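Local coordinates for protein Sqt1 (Chaetomium thermophilum, PDB 4ZOY) that probably acts as a dedicated WD40-repeat chaperone that captures a nascent ribosomal protein during its translation, as part of ribosome biogenesis, at residues Gly108-Ala118 with Lys131-Ile142. Residues are numbered along the deposited sequence; the frame is centred on the assembly and turned at random.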
ATOM      1  N   GLY A 108      11.481  -3.918  -6.465  1.00 15.09           N
ATOM      2  CA  GLY A 108      11.171  -3.225  -7.696  1.00 15.77           C
ATOM      3  C   GLY A 108      11.763  -1.843  -7.681  1.00 17.84           C
ATOM      4  O   GLY A 108      11.601  -1.111  -6.711  1.00 17.31           O
ATOM      5  N   GLY A 109      12.466  -1.482  -8.746  1.00 17.37           N
ATOM      6  CA  GLY A 109      13.189  -0.228  -8.732  1.00 20.10           C
ATOM      7  C   GLY A 109      12.754   0.833  -9.718  1.00 20.08           C
ATOM      8  O   GLY A 109      11.991   0.582 -10.656  1.00 18.53           O
ATOM      9  N   MET A 110      13.270   2.039  -9.497  1.00 18.97           N
ATOM     10  CA  MET A 110      13.146   3.140 -10.435  1.00 18.36           C
ATOM     11  C   MET A 110      13.990   2.872 -11.682  1.00 21.06           C
ATOM     12  O   MET A 110      13.976   3.653 -12.631  1.00 25.16           O
ATOM     13  CB  MET A 110      13.574   4.447  -9.764  1.00 18.89           C
ATOM     14  CG  MET A 110      12.650   4.870  -8.630  1.00 22.97           C
ATOM     15  SD  MET A 110      11.014   5.271  -9.263  1.00 38.51           S
ATOM     16  CE  MET A 110      11.418   6.667 -10.308  1.00 31.05           C
ATOM     17  N   ASP A 111      14.717   1.760 -11.661  1.00 24.51           N
ATOM     18  CA  ASP A 111      15.433   1.270 -12.829  1.00 24.20           C
ATOM     19  C   ASP A 111      14.584   0.282 -13.627  1.00 26.94           C
ATOM     20  O   ASP A 111      15.015  -0.223 -14.662  1.00 28.06           O
ATOM     21  CB  ASP A 111      16.761   0.613 -12.420  1.00 24.45           C
ATOM     22  CG  ASP A 111      16.600  -0.456 -11.331  1.00 26.64           C
ATOM     23  OD1 ASP A 111      15.460  -0.813 -10.958  1.00 22.35           O
ATOM     24  OD2 ASP A 111      17.637  -0.961 -10.850  1.00 28.17           O
ATOM     25  N   GLY A 112      13.378   0.002 -13.142  1.00 22.27           N
ATOM     26  CA  GLY A 112      12.489  -0.923 -13.822  1.00 20.94           C
ATOM     27  C   GLY A 112      12.790  -2.381 -13.531  1.00 23.10           C
ATOM     28  O   GLY A 112      12.084  -3.281 -14.001  1.00 20.41           O
ATOM     29  N   ARG A 113      13.843  -2.637 -12.759  1.00 20.26           N
ATOM     30  CA  ARG A 113      14.200  -4.006 -12.427  1.00 21.59           C
ATOM     31  C   ARG A 113      13.279  -4.587 -11.368  1.00 23.08           C
ATOM     32  O   ARG A 113      13.010  -3.955 -10.342  1.00 21.06           O
ATOM     33  CB  ARG A 113      15.645  -4.092 -11.933  1.00 25.12           C
ATOM     34  CG  ARG A 113      16.681  -3.663 -12.946  1.00 27.38           C
ATOM     35  CD  ARG A 113      18.077  -3.763 -12.347  1.00 30.15           C
ATOM     36  NE  ARG A 113      18.984  -2.781 -12.936  1.00 33.84           N
ATOM     37  CZ  ARG A 113      19.737  -3.015 -14.004  1.00 38.45           C
ATOM     38  NH1 ARG A 113      19.690  -4.198 -14.599  1.00 41.99           N
ATOM     39  NH2 ARG A 113      20.533  -2.069 -14.481  1.00 39.98           N
ATOM     40  N   MET A 114      12.798  -5.796 -11.630  1.00 21.51           N
ATOM     41  CA  MET A 114      12.102  -6.590 -10.639  1.00 19.60           C
ATOM     42  C   MET A 114      12.994  -7.766 -10.264  1.00 24.28           C
ATOM     43  O   MET A 114      13.246  -8.650 -11.082  1.00 25.11           O
ATOM     44  CB  MET A 114      10.748  -7.078 -11.171  1.00 19.99           C
ATOM     45  CG  MET A 114       9.965  -7.869 -10.152  1.00 19.58           C
ATOM     46  SD  MET A 114       8.378  -8.536 -10.732  1.00 22.65           S
ATOM     47  CE  MET A 114       8.942  -9.835 -11.849  1.00 20.05           C
ATOM     48  N   ARG A 115      13.498  -7.768  -9.034  1.00 18.56           N
ATOM     49  CA  ARG A 115      14.386  -8.838  -8.593  1.00 19.30           C
ATOM     50  C   ARG A 115      13.650  -9.776  -7.666  1.00 18.38           C
ATOM     51  O   ARG A 115      13.008  -9.348  -6.702  1.00 19.08           O
ATOM     52  CB  ARG A 115      15.634  -8.267  -7.916  1.00 19.86           C
ATOM     53  CG  ARG A 115      16.484  -7.478  -8.893  1.00 20.99           C
ATOM     54  CD  ARG A 115      17.725  -6.871  -8.255  1.00 24.12           C
ATOM     55  NE  ARG A 115      18.614  -7.864  -7.664  1.00 27.91           N
ATOM     56  CZ  ARG A 115      19.553  -8.524  -8.335  1.00 27.60           C
ATOM     57  NH1 ARG A 115      19.710  -8.317  -9.635  1.00 29.67           N
ATOM     58  NH2 ARG A 115      20.326  -9.399  -7.704  1.00 26.14           N
ATOM     59  N   VAL A 116      13.741 -11.067  -7.975  1.00 18.31           N
ATOM     60  CA  VAL A 116      13.014 -12.099  -7.255  1.00 19.72           C
ATOM     61  C   VAL A 116      13.943 -12.972  -6.411  1.00 22.23           C
ATOM     62  O   VAL A 116      14.895 -13.572  -6.927  1.00 23.56           O
ATOM     63  CB  VAL A 116      12.226 -13.002  -8.231  1.00 20.78           C
ATOM     64  CG1 VAL A 116      11.533 -14.125  -7.482  1.00 23.26           C
ATOM     65  CG2 VAL A 116      11.233 -12.171  -9.048  1.00 20.09           C
ATOM     66  N   TYR A 117      13.656 -13.036  -5.116  1.00 21.64           N
ATOM     67  CA  TYR A 117      14.430 -13.821  -4.163  1.00 20.97           C
ATOM     68  C   TYR A 117      13.575 -14.901  -3.532  1.00 23.97           C
ATOM     69  O   TYR A 117      12.465 -14.625  -3.066  1.00 21.34           O
ATOM     70  CB  TYR A 117      15.004 -12.928  -3.053  1.00 21.34           C
ATOM     71  CG  TYR A 117      15.946 -11.841  -3.530  1.00 22.37           C
ATOM     72  CD1 TYR A 117      15.461 -10.633  -4.020  1.00 23.11           C
ATOM     73  CD2 TYR A 117      17.321 -12.017  -3.475  1.00 25.27           C
ATOM     74  CE1 TYR A 117      16.313  -9.639  -4.454  1.00 22.73           C
ATOM     75  CE2 TYR A 117      18.182 -11.031  -3.911  1.00 24.43           C
ATOM     76  CZ  TYR A 117      17.679  -9.846  -4.399  1.00 26.88           C
ATOM     77  OH  TYR A 117      18.542  -8.868  -4.832  1.00 25.16           O
ATOM     78  N   ALA A 118      14.083 -16.128  -3.503  1.00 24.64           N
ATOM     79  CA  ALA A 118      13.417 -17.188  -2.767  1.00 24.97           C
ATOM     80  C   ALA A 118      13.686 -17.014  -1.278  1.00 29.03           C
ATOM     81  O   ALA A 118      14.802 -16.681  -0.878  1.00 32.61           O
ATOM     82  CB  ALA A 118      13.889 -18.556  -3.248  1.00 28.14           C
ATOM     83  N   LYS A 131      17.646 -16.218  -1.382  1.00 29.40           N
ATOM     84  CA  LYS A 131      18.422 -16.579  -2.561  1.00 33.25           C
ATOM     85  C   LYS A 131      17.890 -15.924  -3.828  1.00 28.68           C
ATOM     86  O   LYS A 131      16.747 -16.151  -4.218  1.00 28.67           O
ATOM     87  CB  LYS A 131      18.441 -18.097  -2.738  1.00 37.12           C
ATOM     88  CG  LYS A 131      19.207 -18.557  -3.966  1.00 40.39           C
ATOM     89  CD  LYS A 131      19.242 -20.072  -4.062  1.00 45.86           C
ATOM     90  CE  LYS A 131      19.865 -20.521  -5.375  1.00 46.69           C
ATOM     91  NZ  LYS A 131      21.135 -19.795  -5.652  1.00 49.20           N
ATOM     92  N   PHE A 132      18.727 -15.120  -4.474  1.00 25.45           N
ATOM     93  CA  PHE A 132      18.361 -14.490  -5.734  1.00 27.35           C
ATOM     94  C   PHE A 132      18.039 -15.545  -6.788  1.00 33.29           C
ATOM     95  O   PHE A 132      18.776 -16.519  -6.945  1.00 35.92           O
ATOM     96  CB  PHE A 132      19.482 -13.571  -6.221  1.00 29.29           C
ATOM     97  CG  PHE A 132      19.235 -12.988  -7.581  1.00 31.56           C
ATOM     98  CD1 PHE A 132      18.244 -12.036  -7.774  1.00 26.85           C
ATOM     99  CD2 PHE A 132      19.982 -13.399  -8.672  1.00 33.61           C
ATOM    100  CE1 PHE A 132      18.014 -11.500  -9.024  1.00 26.63           C
ATOM    101  CE2 PHE A 132      19.753 -12.869  -9.926  1.00 35.07           C
ATOM    102  CZ  PHE A 132      18.766 -11.917 -10.104  1.00 34.29           C
ATOM    103  N   LEU A 133      16.933 -15.356  -7.504  1.00 28.69           N
ATOM    104  CA  LEU A 133      16.503 -16.329  -8.504  1.00 27.84           C
ATOM    105  C   LEU A 133      16.478 -15.755  -9.911  1.00 34.65           C
ATOM    106  O   LEU A 133      16.930 -16.398 -10.858  1.00 36.10           O
ATOM    107  CB  LEU A 133      15.117 -16.868  -8.165  1.00 30.70           C
ATOM    108  CG  LEU A 133      14.959 -17.689  -6.891  1.00 34.26           C
ATOM    109  CD1 LEU A 133      13.578 -18.333  -6.888  1.00 33.81           C
ATOM    110  CD2 LEU A 133      16.055 -18.740  -6.767  1.00 39.40           C
ATOM    111  N   ALA A 134      15.936 -14.550 -10.051  1.00 29.35           N
ATOM    112  CA  ALA A 134      15.700 -13.983 -11.371  1.00 28.09           C
ATOM    113  C   ALA A 134      15.447 -12.485 -11.334  1.00 25.67           C
ATOM    114  O   ALA A 134      14.986 -11.938 -10.330  1.00 26.86           O
ATOM    115  CB  ALA A 134      14.521 -14.686 -12.040  1.00 32.64           C
ATOM    116  N   GLU A 135      15.745 -11.839 -12.452  1.00 26.67           N
ATOM    117  CA  GLU A 135      15.446 -10.434 -12.643  1.00 29.18           C
ATOM    118  C   GLU A 135      14.650 -10.249 -13.929  1.00 35.52           C
ATOM    119  O   GLU A 135      14.949 -10.865 -14.956  1.00 30.74           O
ATOM    120  CB  GLU A 135      16.731  -9.607 -12.672  1.00 29.73           C
ATOM    121  CG  GLU A 135      16.533  -8.145 -13.041  1.00 32.25           C
ATOM    122  CD  GLU A 135      17.801  -7.325 -12.886  1.00 33.31           C
ATOM    123  OE1 GLU A 135      18.170  -6.617 -13.848  1.00 36.36           O
ATOM    124  OE2 GLU A 135      18.419  -7.379 -11.802  1.00 33.45           O
ATOM    125  N   SER A 136      13.615  -9.420 -13.847  1.00 28.51           N
ATOM    126  CA  SER A 136      12.782  -9.055 -14.988  1.00 25.40           C
ATOM    127  C   SER A 136      12.813  -7.531 -15.157  1.00 28.60           C
ATOM    128  O   SER A 136      12.777  -6.796 -14.166  1.00 27.64           O
ATOM    129  CB  SER A 136      11.349  -9.562 -14.782  1.00 24.51           C
ATOM    130  OG  SER A 136      10.432  -8.953 -15.674  1.00 28.23           O
ATOM    131  N   GLN A 137      12.902  -7.048 -16.392  1.00 25.95           N
ATOM    132  CA  GLN A 137      12.933  -5.606 -16.626  1.00 23.45           C
ATOM    133  C   GLN A 137      12.113  -5.226 -17.858  1.00 26.98           C
ATOM    134  O   GLN A 137      12.657  -4.809 -18.881  1.00 31.39           O
ATOM    135  CB  GLN A 137      14.378  -5.116 -16.773  1.00 29.75           C
ATOM    136  CG  GLN A 137      14.535  -3.599 -16.717  1.00 26.67           C
ATOM    137  CD  GLN A 137      15.983  -3.155 -16.843  1.00 41.91           C
ATOM    138  OE1 GLN A 137      16.873  -3.966 -17.105  1.00 43.06           O
ATOM    139  NE2 GLN A 137      16.226  -1.865 -16.642  1.00 38.10           N
ATOM    140  N   GLU A 138      10.796  -5.366 -17.750  1.00 24.30           N
ATOM    141  CA  GLU A 138       9.899  -5.084 -18.866  1.00 22.59           C
ATOM    142  C   GLU A 138       9.517  -3.610 -18.987  1.00 28.42           C
ATOM    143  O   GLU A 138       8.987  -3.189 -20.014  1.00 31.40           O
ATOM    144  CB  GLU A 138       8.619  -5.918 -18.739  1.00 26.84           C
ATOM    145  CG  GLU A 138       8.826  -7.427 -18.659  1.00 28.55           C
ATOM    146  CD  GLU A 138       9.191  -8.060 -19.998  1.00 32.27           C
ATOM    147  OE1 GLU A 138       9.163  -7.356 -21.032  1.00 36.49           O
ATOM    148  OE2 GLU A 138       9.505  -9.266 -20.010  1.00 36.74           O
ATOM    149  N   THR A 139       9.755  -2.834 -17.931  1.00 22.74           N
ATOM    150  CA  THR A 139       9.439  -1.406 -17.936  1.00 24.89           C
ATOM    151  C   THR A 139      10.642  -0.597 -17.468  1.00 20.65           C
ATOM    152  O   THR A 139      11.629  -1.169 -17.011  1.00 23.71           O
ATOM    153  CB  THR A 139       8.236  -1.076 -17.028  1.00 21.89           C
ATOM    154  OG1 THR A 139       8.637  -1.118 -15.652  1.00 21.95           O
ATOM    155  CG2 THR A 139       7.094  -2.065 -17.257  1.00 23.14           C
ATOM    156  N   GLU A 140      10.547   0.725 -17.561  1.00 22.48           N
ATOM    157  CA  GLU A 140      11.646   1.602 -17.155  1.00 24.47           C
ATOM    158  C   GLU A 140      11.576   2.017 -15.684  1.00 25.63           C
ATOM    159  O   GLU A 140      12.603   2.317 -15.074  1.00 26.73           O
ATOM    160  CB  GLU A 140      11.686   2.854 -18.038  1.00 29.65           C
ATOM    161  CG  GLU A 140      11.953   2.552 -19.508  1.00 32.87           C
ATOM    162  CD  GLU A 140      12.074   3.799 -20.370  1.00 47.69           C
ATOM    163  OE1 GLU A 140      11.580   4.873 -19.961  1.00 46.78           O
ATOM    164  OE2 GLU A 140      12.670   3.702 -21.463  1.00 55.62           O
ATOM    165  N   GLU A 141      10.371   2.040 -15.115  1.00 21.61           N
ATOM    166  CA  GLU A 141      10.192   2.481 -13.723  1.00 19.51           C
ATOM    167  C   GLU A 141       8.996   1.790 -13.077  1.00 18.43           C
ATOM    168  O   GLU A 141       7.875   1.941 -13.549  1.00 20.07           O
ATOM    169  CB  GLU A 141       9.994   4.001 -13.650  1.00 20.93           C
ATOM    170  CG  GLU A 141      11.260   4.828 -13.850  1.00 27.44           C
ATOM    171  CD  GLU A 141      10.994   6.325 -13.872  1.00 35.04           C
ATOM    172  OE1 GLU A 141       9.911   6.761 -13.420  1.00 28.26           O
ATOM    173  OE2 GLU A 141      11.885   7.072 -14.332  1.00 41.81           O
ATOM    174  N   ILE A 142       9.235   1.059 -11.991  1.00 16.46           N
ATOM    175  CA  ILE A 142       8.169   0.428 -11.210  1.00 17.04           C
ATOM    176  C   ILE A 142       7.631   1.355 -10.121  1.00 20.10           C
ATOM    177  O   ILE A 142       8.389   1.822  -9.274  1.00 21.40           O
ATOM    178  CB  ILE A 142       8.664  -0.861 -10.566  1.00 16.87           C
ATOM    179  CG1 ILE A 142       8.972  -1.897 -11.658  1.00 19.21           C
ATOM    180  CG2 ILE A 142       7.615  -1.410  -9.602  1.00 17.28           C
ATOM    181  CD1 ILE A 142       9.784  -3.081 -11.181  1.00 16.51           C
TER
HETATM  182  O   HOH W   1       9.770  -3.602 -15.192  1.00 20.93           O
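The guanidinium of Arg115 lies flat on one face of the Phe132 ring, planes 1° apart and centres 4.0 Å apart. It is an off-centre cation-pi stack. The pair sits on the antiparallel hairpin of strands 114-120 and 129-136, the outer half of a four-stranded beta-propeller blade in this WD40 protein. Strand 129-136 is the edge strand on the outer side of the blade. Two partners meet the guanidinium at its edge: Glu135 OE2 at NH1 and Tyr117 OH at NE. The bend of the arginine at chi3 (59°) turns its end to meet them. The opposite face of Phe132 lies against the backbone N of Ala134. An edge of Phe132 points at a face of Tyr117, an edge-to-face pair with centroids 5.6 Å apart.

Glu135 joins two arginines across the strands. Its OE2 receives Arg115 NH1 at 2.7 Å, while OE1 takes Arg113 NH1 at 3.0 Å on its syn lone pair. The carboxylate is turned 64° from the Arg113 guanidinium, yet OE1 lies in that guanidinium's plane. Asp111 extends the salt-bridge network through Arg113 NE, a weak bond; its carboxylate also accepts from His88 and Thr89.

Val116 faces both Leu133 and Ala134 in a classic beta bulge. Val116 O takes Leu133 N at 2.8 Å and Ala134 N only weakly. On the side of Met114 and Val116, the hairpin packs against strand 166-171 of the next blade through Phe169 and Leu171.

Beyond the paired strands, the chain of 137-142 wraps the type I turn Gly109-Gly112. Ile142 CD1 sits 3.4 Å from Arg113 O. Gln137 NE2 donates to Asp111 O. A water donates to Gly112 O at 2.6 Å and accepts from Thr139 N.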